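Local coordinates for protein putative Transcriptional Regulator (Rhodococcus sp., PDB 2IA2) that probably acts as an IclR-family transcriptional regulator, binding DNA through its helix-turn-helix domain and sensing a small-molecule effector through its C-terminal domain, at residues L175-I180 / D202-A207; L209-A213 / Y236-L241; E62-V66 / T76-L82. One frame throughout, in Å; residues are numbered along the deposited sequence.

Interaction 1 of 3, residues L175-I180 / D202-A207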
loop_
_atom_site.group_PDB
_atom_site.type_symbol
_atom_site.label_atom_id
_atom_site.label_comp_id
_atom_site.label_asym_id
_atom_site.label_seq_id
_atom_site.Cartn_x
_atom_site.Cartn_y
_atom_site.Cartn_z
ATOM N N LEU A 175 12.836 -38.310 5.418
ATOM C CA LEU A 175 13.864 -37.432 5.981
ATOM C C LEU A 175 14.288 -37.787 7.422
ATOM O O LEU A 175 15.463 -37.647 7.779
ATOM C CB LEU A 175 13.416 -35.952 5.893
ATOM C CG LEU A 175 12.996 -35.415 4.511
ATOM C CD1 LEU A 175 12.445 -33.980 4.588
ATOM C CD2 LEU A 175 14.163 -35.491 3.520
ATOM N N THR A 176 13.321 -38.183 8.251
ATOM C CA THR A 176 13.558 -38.619 9.640
ATOM C C THR A 176 12.720 -39.881 9.804
ATOM O O THR A 176 11.974 -40.228 8.875
ATOM C CB THR A 176 13.103 -37.553 10.699
ATOM O OG1 THR A 176 11.668 -37.502 10.787
ATOM C CG2 THR A 176 13.623 -36.190 10.356
ATOM N N GLU A 177 12.790 -40.542 10.964
ATOM C CA GLU A 177 11.879 -41.673 11.238
ATOM C C GLU A 177 10.414 -41.261 11.367
ATOM O O GLU A 177 9.516 -42.108 11.323
ATOM C CB GLU A 177 12.326 -42.504 12.471
ATOM C CG GLU A 177 13.577 -43.376 12.246
ATOM N N ARG A 178 10.154 -39.962 11.510
ATOM C CA ARG A 178 8.757 -39.490 11.650
ATOM C C ARG A 178 8.144 -38.810 10.453
ATOM O O ARG A 178 7.005 -38.383 10.525
ATOM C CB ARG A 178 8.608 -38.598 12.861
ATOM C CG ARG A 178 9.085 -39.290 14.090
ATOM C CD ARG A 178 9.335 -38.282 15.136
ATOM N NE ARG A 178 8.071 -37.788 15.659
ATOM C CZ ARG A 178 7.539 -38.210 16.791
ATOM N NH1 ARG A 178 8.167 -39.127 17.505
ATOM N NH2 ARG A 178 6.394 -37.706 17.203
ATOM N N THR A 179 8.887 -38.701 9.362
ATOM C CA THR A 179 8.362 -38.076 8.166
ATOM C C THR A 179 7.186 -38.900 7.639
ATOM O O THR A 179 7.296 -40.112 7.470
ATOM C CB THR A 179 9.432 -37.939 7.053
ATOM O OG1 THR A 179 10.603 -37.331 7.584
ATOM C CG2 THR A 179 8.887 -37.086 5.902
ATOM N N ILE A 180 6.059 -38.224 7.406
ATOM C CA ILE A 180 4.911 -38.823 6.725
ATOM C C ILE A 180 5.386 -39.393 5.399
ATOM O O ILE A 180 6.171 -38.765 4.655
ATOM C CB ILE A 180 3.802 -37.807 6.484
ATOM C CG1 ILE A 180 3.014 -37.585 7.772
ATOM C CG2 ILE A 180 2.895 -38.244 5.341
ATOM C CD1 ILE A 180 1.899 -36.520 7.641
ATOM N N ASP A 202 6.187 -31.986 13.852
ATOM C CA ASP A 202 6.935 -32.572 14.956
ATOM C C ASP A 202 8.028 -33.467 14.416
ATOM O O ASP A 202 7.818 -34.619 14.156
ATOM C CB ASP A 202 6.029 -33.369 15.871
ATOM C CG ASP A 202 6.762 -33.944 17.067
ATOM O OD1 ASP A 202 7.868 -33.540 17.349
ATOM O OD2 ASP A 202 6.209 -34.804 17.730
ATOM N N GLN A 203 9.177 -32.876 14.193
ATOM C CA GLN A 203 10.410 -33.600 13.808
ATOM C C GLN A 203 10.346 -34.445 12.524
ATOM O O GLN A 203 10.945 -35.510 12.461
ATOM C CB GLN A 203 10.954 -34.442 14.981
ATOM C CG GLN A 203 10.754 -33.792 16.334
ATOM C CD GLN A 203 11.330 -34.585 17.464
ATOM O OE1 GLN A 203 12.492 -34.962 17.417
ATOM N NE2 GLN A 203 10.542 -34.800 18.513
ATOM N N GLU A 204 9.644 -33.953 11.504
ATOM C CA GLU A 204 9.599 -34.637 10.211
ATOM C C GLU A 204 10.680 -34.113 9.261
ATOM O O GLU A 204 10.982 -34.748 8.233
ATOM C CB GLU A 204 8.234 -34.473 9.566
ATOM C CG GLU A 204 7.109 -35.164 10.341
ATOM C CD GLU A 204 5.801 -35.174 9.575
ATOM O OE1 GLU A 204 5.822 -35.503 8.376
ATOM O OE2 GLU A 204 4.751 -34.878 10.162
ATOM N N LEU A 205 11.253 -32.966 9.615
ATOM C CA LEU A 205 12.283 -32.335 8.790
ATOM C C LEU A 205 13.641 -32.728 9.369
ATOM O O LEU A 205 14.501 -33.280 8.675
ATOM C CB LEU A 205 12.110 -30.804 8.746
ATOM C CG LEU A 205 13.082 -29.990 7.867
ATOM C CD1 LEU A 205 13.102 -30.440 6.405
ATOM C CD2 LEU A 205 12.750 -28.494 7.980
ATOM N N GLU A 206 13.803 -32.482 10.658
ATOM C CA GLU A 206 15.043 -32.819 11.332
ATOM C C GLU A 206 14.696 -33.296 12.741
ATOM O O GLU A 206 13.770 -32.776 13.378
ATOM C CB GLU A 206 15.947 -31.569 11.317
ATOM C CG GLU A 206 17.378 -31.809 11.665
ATOM C CD GLU A 206 18.260 -30.674 11.234
ATOM O OE1 GLU A 206 18.646 -30.614 10.051
ATOM O OE2 GLU A 206 18.573 -29.824 12.078
ATOM N N ALA A 207 15.402 -34.314 13.229
ATOM C CA ALA A 207 15.116 -34.857 14.565
ATOM C C ALA A 207 15.403 -33.772 15.612
ATOM O O ALA A 207 16.348 -33.045 15.479
ATOM C CB ALA A 207 15.975 -36.118 14.850
HETATM O O HOH W 1 5.650 -36.437 14.261
#
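Thr176 and Thr179, at the two ends of a type I beta turn, each donate a hydrogen bond from the hydroxyl to a backbone carbonyl of the 202-207 loop. The contact lies at the surface of the GAF-like IclR C-terminal domain, joining the loop ahead of helix 183-196 to the connection between antiparallel strands 199-202 and 209-217. Thr176 OG1 sits between its own backbone N and carbonyl carbon (chi1 73°). From there it reaches Gln203 O at 2.7 Å, in the carbonyl plane and on a lone pair. Thr176 OG1 also accepts from Arg178 N at 3.0 Å, an ST turn. Thr179 OG1 plays the same double role, donating to Glu204 O at 2.7 Å and accepting from Thr176 N at 2.9 Å. Both hydroxyls are therefore used as donor and as acceptor, which fixes their rotation and ties the turn to the loop.

Glu204 is the buried side chain here, and its extended chain brings CG against Arg178 O. Its OE1 takes the N-H of Ile180 at 2.9 Å, almost straight at 176° but from 53° above the carboxylate plane. Arg152 forms a salt bridge with the same oxygen, which probably offsets its buried charge. Asp202 divides its carboxylate: OD1 is claimed by Arg210 and also accepts from Gln203 NE2, while OD2 pairs with Arg178 NH2 at 3.0 Å. Gln203 OE1 in turn accepts from Gly208 N. A bend at chi3 turns the Arg178 guanidinium toward Asp202 OD2, and a water bridges Arg178 NE to Asp202 O. Apolar contact is slight by comparison: Leu175 and Leu205 lie side by side, pointing the same way, with Leu175 CD1 4.0 Å from Leu205 CD1.

Interaction 2 of 3, residues L209-A213 / Y236-L241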
loop_
_atom_site.group_PDB
_atom_site.type_symbol
_atom_site.label_atom_id
_atom_site.label_comp_id
_atom_site.label_asym_id
_atom_site.label_seq_id
_atom_site.Cartn_x
_atom_site.Cartn_y
_atom_site.Cartn_z
ATOM N N LEU A 209 13.664 -31.119 16.156
ATOM C CA LEU A 209 13.185 -29.774 15.734
ATOM C C LEU A 209 11.699 -29.761 15.572
ATOM O O LEU A 209 11.152 -30.637 14.924
ATOM C CB LEU A 209 13.846 -29.328 14.405
ATOM C CG LEU A 209 13.353 -28.071 13.644
ATOM C CD1 LEU A 209 13.673 -26.803 14.415
ATOM C CD2 LEU A 209 14.069 -28.002 12.375
ATOM N N ARG A 210 11.038 -28.749 16.118
ATOM C CA ARG A 210 9.607 -28.567 15.912
ATOM C C ARG A 210 9.269 -27.195 15.319
ATOM O O ARG A 210 9.968 -26.238 15.568
ATOM C CB ARG A 210 8.872 -28.729 17.222
ATOM C CG ARG A 210 8.741 -30.171 17.641
ATOM C CD ARG A 210 7.935 -30.289 18.878
ATOM N NE ARG A 210 7.959 -31.655 19.341
ATOM C CZ ARG A 210 7.973 -31.998 20.624
ATOM N NH1 ARG A 210 7.982 -31.057 21.579
ATOM N NH2 ARG A 210 7.970 -33.295 20.942
ATOM N N SER A 211 8.183 -27.113 14.559
ATOM C CA SER A 211 7.758 -25.837 13.932
ATOM C C SER A 211 6.283 -25.775 14.009
ATOM O O SER A 211 5.645 -26.819 13.925
ATOM C CB SER A 211 8.135 -25.825 12.463
ATOM O OG SER A 211 9.558 -25.810 12.361
HETATM N N MSE A 212 5.735 -24.560 14.104
HETATM C CA MSE A 212 4.286 -24.366 13.962
HETATM C C MSE A 212 4.011 -23.139 13.109
HETATM O O MSE A 212 4.746 -22.169 13.211
HETATM C CB MSE A 212 3.620 -24.228 15.322
HETATM C CG MSE A 212 4.081 -23.045 16.161
HETATM SE SE MSE A 212 4.804 -23.648 17.967
HETATM C CE MSE A 212 6.424 -24.796 17.347
ATOM N N ALA A 213 2.998 -23.195 12.264
ATOM C CA ALA A 213 2.772 -22.134 11.287
ATOM C C ALA A 213 1.298 -21.818 11.121
ATOM O O ALA A 213 0.434 -22.654 11.398
ATOM C CB ALA A 213 3.392 -22.499 9.923
ATOM N N TYR A 236 9.970 -27.404 24.684
ATOM C CA TYR A 236 8.496 -27.451 25.007
ATOM C C TYR A 236 7.916 -28.843 24.764
ATOM O O TYR A 236 8.207 -29.455 23.743
ATOM C CB TYR A 236 7.694 -26.456 24.108
ATOM C CG TYR A 236 8.185 -25.029 24.144
ATOM C CD1 TYR A 236 9.153 -24.581 23.240
ATOM C CD2 TYR A 236 7.687 -24.110 25.084
ATOM C CE1 TYR A 236 9.654 -23.300 23.307
ATOM C CE2 TYR A 236 8.166 -22.772 25.112
ATOM C CZ TYR A 236 9.166 -22.398 24.246
ATOM O OH TYR A 236 9.658 -21.090 24.291
ATOM N N SER A 237 7.041 -29.325 25.631
ATOM C CA SER A 237 6.183 -30.480 25.258
ATOM C C SER A 237 5.195 -30.039 24.174
ATOM O O SER A 237 4.945 -28.819 24.026
ATOM C CB SER A 237 5.389 -30.965 26.461
ATOM O OG SER A 237 4.455 -29.965 26.824
ATOM N N LEU A 238 4.662 -30.993 23.405
ATOM C CA LEU A 238 3.617 -30.664 22.433
ATOM C C LEU A 238 2.431 -29.843 23.047
ATOM O O LEU A 238 1.908 -28.897 22.430
ATOM C CB LEU A 238 3.085 -31.921 21.762
ATOM C CG LEU A 238 4.015 -32.594 20.762
ATOM C CD1 LEU A 238 3.392 -33.900 20.276
ATOM C CD2 LEU A 238 4.321 -31.683 19.602
ATOM N N GLU A 239 2.036 -30.199 24.258
ATOM C CA GLU A 239 0.986 -29.486 24.974
ATOM C C GLU A 239 1.385 -28.058 25.301
ATOM O O GLU A 239 0.590 -27.160 25.098
ATOM C CB GLU A 239 0.554 -30.292 26.218
ATOM C CG GLU A 239 -0.186 -29.513 27.338
ATOM C CD GLU A 239 -0.048 -30.186 28.740
ATOM O OE1 GLU A 239 -0.122 -31.462 28.837
ATOM O OE2 GLU A 239 0.125 -29.412 29.742
ATOM N N ASP A 240 2.612 -27.819 25.763
ATOM C CA ASP A 240 3.090 -26.419 26.022
ATOM C C ASP A 240 3.043 -25.523 24.784
ATOM O O ASP A 240 2.837 -24.336 24.894
ATOM C CB ASP A 240 4.535 -26.384 26.553
ATOM C CG ASP A 240 4.747 -27.245 27.802
ATOM O OD1 ASP A 240 3.759 -27.480 28.538
ATOM O OD2 ASP A 240 5.929 -27.689 28.035
ATOM N N LEU A 241 3.260 -26.077 23.595
ATOM C CA LEU A 241 3.222 -25.253 22.355
ATOM C C LEU A 241 1.839 -24.608 22.196
ATOM O O LEU A 241 1.726 -23.405 21.866
ATOM C CB LEU A 241 3.505 -26.129 21.157
ATOM C CG LEU A 241 4.782 -26.989 21.089
ATOM C CD1 LEU A 241 4.704 -27.798 19.836
ATOM C CD2 LEU A 241 5.981 -26.145 20.982
#
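Arg210 swings CG beside its backbone N (chi1 -76°) and then runs straight from CG to NE, which carries its guanidinium from the strand to the start of helix 238-244. Met212, modelled as selenomethionine, instead folds back on itself: CG lies between N and the carbonyl carbon (chi1 61°), and further bends at chi2 and chi3 turn CE toward Leu241. Met212 CE meets Leu241 CD2 at 3.9 Å. Leu238 crosses Arg210 at about a right angle and lays CD2 over one guanidinium face, 3.6 Å from Arg210 NE. Leu241 CD1 touches the aliphatic part of the same arginine at CD. In the IclR C-terminal domain this packs the short helix against one face of strand 209-217 in the six-stranded antiparallel sheet; Ile246 and Leu249 of the following helix also touch Met212. A capping box opens the short helix: Asp240 N donates to Ser237 OG at 3.0 Å, and Ser237 N donates to Asp240 OD2 at 3.1 Å. Arg210 NE forms a salt bridge with Asp202, while Tyr236 O lies at the guanidinium edge, 2.7 Å from Arg210 NH1.

Interaction 3 of 3, residues E62-V66 / T76-L82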
loop_
_atom_site.group_PDB
_atom_site.type_symbol
_atom_site.label_atom_id
_atom_site.label_comp_id
_atom_site.label_asym_id
_atom_site.label_seq_id
_atom_site.Cartn_x
_atom_site.Cartn_y
_atom_site.Cartn_z
ATOM N N GLU A 62 -6.489 26.156 7.797
ATOM C CA GLU A 62 -5.298 26.986 7.710
ATOM C C GLU A 62 -4.092 26.204 7.154
ATOM O O GLU A 62 -3.354 26.706 6.295
ATOM C CB GLU A 62 -4.990 27.606 9.095
ATOM C CG GLU A 62 -4.045 28.786 9.063
ATOM C CD GLU A 62 -4.349 29.867 10.153
ATOM O OE1 GLU A 62 -5.235 29.684 11.068
ATOM O OE2 GLU A 62 -3.668 30.931 10.095
ATOM N N LEU A 63 -3.903 24.971 7.634
ATOM C CA LEU A 63 -2.829 24.104 7.186
ATOM C C LEU A 63 -3.044 23.534 5.787
ATOM O O LEU A 63 -2.113 23.000 5.203
ATOM C CB LEU A 63 -2.614 22.975 8.189
ATOM C CG LEU A 63 -2.051 23.448 9.529
ATOM C CD1 LEU A 63 -1.984 22.339 10.515
ATOM C CD2 LEU A 63 -0.623 24.029 9.321
ATOM N N GLY A 64 -4.248 23.618 5.234
ATOM C CA GLY A 64 -4.460 23.147 3.853
ATOM C C GLY A 64 -4.866 21.687 3.725
ATOM O O GLY A 64 -4.969 21.154 2.595
ATOM N N TYR A 65 -5.163 21.068 4.876
ATOM C CA TYR A 65 -5.598 19.677 4.944
ATOM C C TYR A 65 -7.111 19.566 4.817
ATOM O O TYR A 65 -7.640 18.506 4.403
ATOM C CB TYR A 65 -5.171 19.044 6.266
ATOM C CG TYR A 65 -3.683 18.798 6.343
ATOM C CD1 TYR A 65 -2.877 19.544 7.173
ATOM C CD2 TYR A 65 -3.088 17.794 5.599
ATOM C CE1 TYR A 65 -1.484 19.311 7.259
ATOM C CE2 TYR A 65 -1.700 17.559 5.671
ATOM C CZ TYR A 65 -0.912 18.317 6.495
ATOM O OH TYR A 65 0.457 18.084 6.530
ATOM N N VAL A 66 -7.806 20.648 5.157
ATOM C CA VAL A 66 -9.272 20.627 5.128
ATOM C C VAL A 66 -9.667 21.825 4.325
ATOM O O VAL A 66 -8.969 22.821 4.361
ATOM C CB VAL A 66 -9.902 20.661 6.567
ATOM C CG1 VAL A 66 -11.367 20.973 6.550
ATOM C CG2 VAL A 66 -9.703 19.308 7.319
ATOM N N THR A 76 -8.682 17.621 1.710
ATOM C CA THR A 76 -8.014 17.991 0.482
ATOM C C THR A 76 -6.933 16.945 0.247
ATOM O O THR A 76 -6.618 16.176 1.169
ATOM C CB THR A 76 -7.272 19.338 0.633
ATOM O OG1 THR A 76 -6.099 19.126 1.415
ATOM C CG2 THR A 76 -8.135 20.471 1.232
ATOM N N PRO A 77 -6.365 16.870 -0.982
ATOM C CA PRO A 77 -5.262 15.930 -1.286
ATOM C C PRO A 77 -3.984 16.152 -0.524
ATOM O O PRO A 77 -3.079 15.340 -0.627
ATOM C CB PRO A 77 -4.992 16.151 -2.799
ATOM C CG PRO A 77 -5.667 17.488 -3.130
ATOM C CD PRO A 77 -6.805 17.634 -2.165
ATOM N N ARG A 78 -3.873 17.225 0.262
ATOM C CA ARG A 78 -2.650 17.392 1.050
ATOM C C ARG A 78 -2.502 16.305 2.086
ATOM O O ARG A 78 -1.388 15.970 2.507
ATOM C CB ARG A 78 -2.599 18.778 1.688
ATOM C CG ARG A 78 -1.250 19.076 2.457
ATOM C CD ARG A 78 -1.190 20.510 3.009
ATOM N NE ARG A 78 -1.444 21.407 1.905
ATOM C CZ ARG A 78 -0.605 22.321 1.390
ATOM N NH1 ARG A 78 0.605 22.538 1.888
ATOM N NH2 ARG A 78 -1.005 23.029 0.340
ATOM N N VAL A 79 -3.630 15.718 2.487
ATOM C CA VAL A 79 -3.604 14.617 3.449
ATOM C C VAL A 79 -2.766 13.443 2.961
ATOM O O VAL A 79 -2.165 12.758 3.755
ATOM C CB VAL A 79 -5.090 14.169 3.789
ATOM C CG1 VAL A 79 -5.124 13.203 4.962
ATOM C CG2 VAL A 79 -5.917 15.449 4.086
ATOM N N LEU A 80 -2.714 13.211 1.644
ATOM C CA LEU A 80 -1.812 12.193 1.072
ATOM C C LEU A 80 -0.333 12.424 1.330
ATOM O O LEU A 80 0.444 11.471 1.286
ATOM C CB LEU A 80 -2.060 12.004 -0.478
ATOM C CG LEU A 80 -3.474 11.468 -0.796
ATOM C CD1 LEU A 80 -3.685 11.440 -2.355
ATOM C CD2 LEU A 80 -3.650 10.070 -0.210
ATOM N N GLU A 81 0.059 13.673 1.578
ATOM C CA GLU A 81 1.444 13.964 1.898
ATOM C C GLU A 81 1.887 13.319 3.236
ATOM O O GLU A 81 3.089 13.180 3.529
ATOM C CB GLU A 81 1.657 15.502 1.830
ATOM C CG GLU A 81 1.074 16.080 0.436
ATOM C CD GLU A 81 1.659 17.412 -0.145
ATOM O OE1 GLU A 81 2.861 17.708 0.076
ATOM O OE2 GLU A 81 0.907 18.141 -0.865
ATOM N N LEU A 82 0.922 12.896 4.056
ATOM C CA LEU A 82 1.242 12.247 5.314
ATOM C C LEU A 82 1.551 10.761 5.061
ATOM O O LEU A 82 0.701 9.914 5.332
ATOM C CB LEU A 82 0.083 12.420 6.320
ATOM C CG LEU A 82 -0.402 13.863 6.649
ATOM C CD1 LEU A 82 -1.840 13.922 7.250
ATOM C CD2 LEU A 82 0.587 14.635 7.527
HETATM O O HOH W 2 -3.942 21.823 -0.206
#
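Tyr65 and Arg78 pack at about a right angle at the end of helix 50-63, probably the DNA-recognition helix, in a winged helix-turn-helix of the IclR type. The helix closes with a Schellman motif at Gly64, whose positive phi of 90° calls for glycine; the chain then runs into the small antiparallel sheet of the wing. The 76-82 segment, with helical backbone angles at 77-81, leaves wing strand 72-75 and packs back against this helix end.

The hydrogen bonds centre on Thr76. Its OG1 donates to Gly64 O at 2.6 Å, in the carbonyl plane and on a lone pair, and accepts from Arg78 N at 3.1 Å, an ST turn. Its backbone N meets Tyr65 O at 3.0 Å, coming from well above that carbonyl's plane. Gly64 O has a second donor, a water 3.1 Å away that also accepts from Arg78 NH2 and so bridges the guanidinium to the helix end.

The CH-pi contact comes from Arg78 CD, 4.1 Å from the centroid of the Tyr65 ring and 13° off its normal. With CG anti to the backbone N (chi1 -175°), the arginine lays its methylenes over the ring while its guanidinium stands almost perpendicular to it.

Apolar packing adds Val79 CG2 against Tyr65 CD2, and Leu82 CD1 4.0 Å from Tyr65 CE2. Beyond the hydroxyl end, Arg28 of the second subunit makes a weak hydrogen bond to Tyr65 OH. Leu82 CD2 lies 3.6 Å from the same Tyr65 OH.

How the interactions relate
Interactions 1 and 2 are neighbours in the C-terminal domain, their centres about 14 Å apart, and they share the Asp202 carboxylate. Asp202 OD1 forms a salt bridge with Arg210 NE at 2.7 Å, so the two arginines, Arg178 of interaction 1 and Arg210 of interaction 2, take separate oxygens of one side chain. Asp202 OD2 also packs near Leu238 CD1, which brings the capped helix up to the loop. Interaction 3 stands apart, in the winged-helix part on the opposite side of the chain's centre: its nearest atoms are about 32 Å from interaction 2 and about 40 Å from interaction 1. It alone of the three is touched by the second subunit.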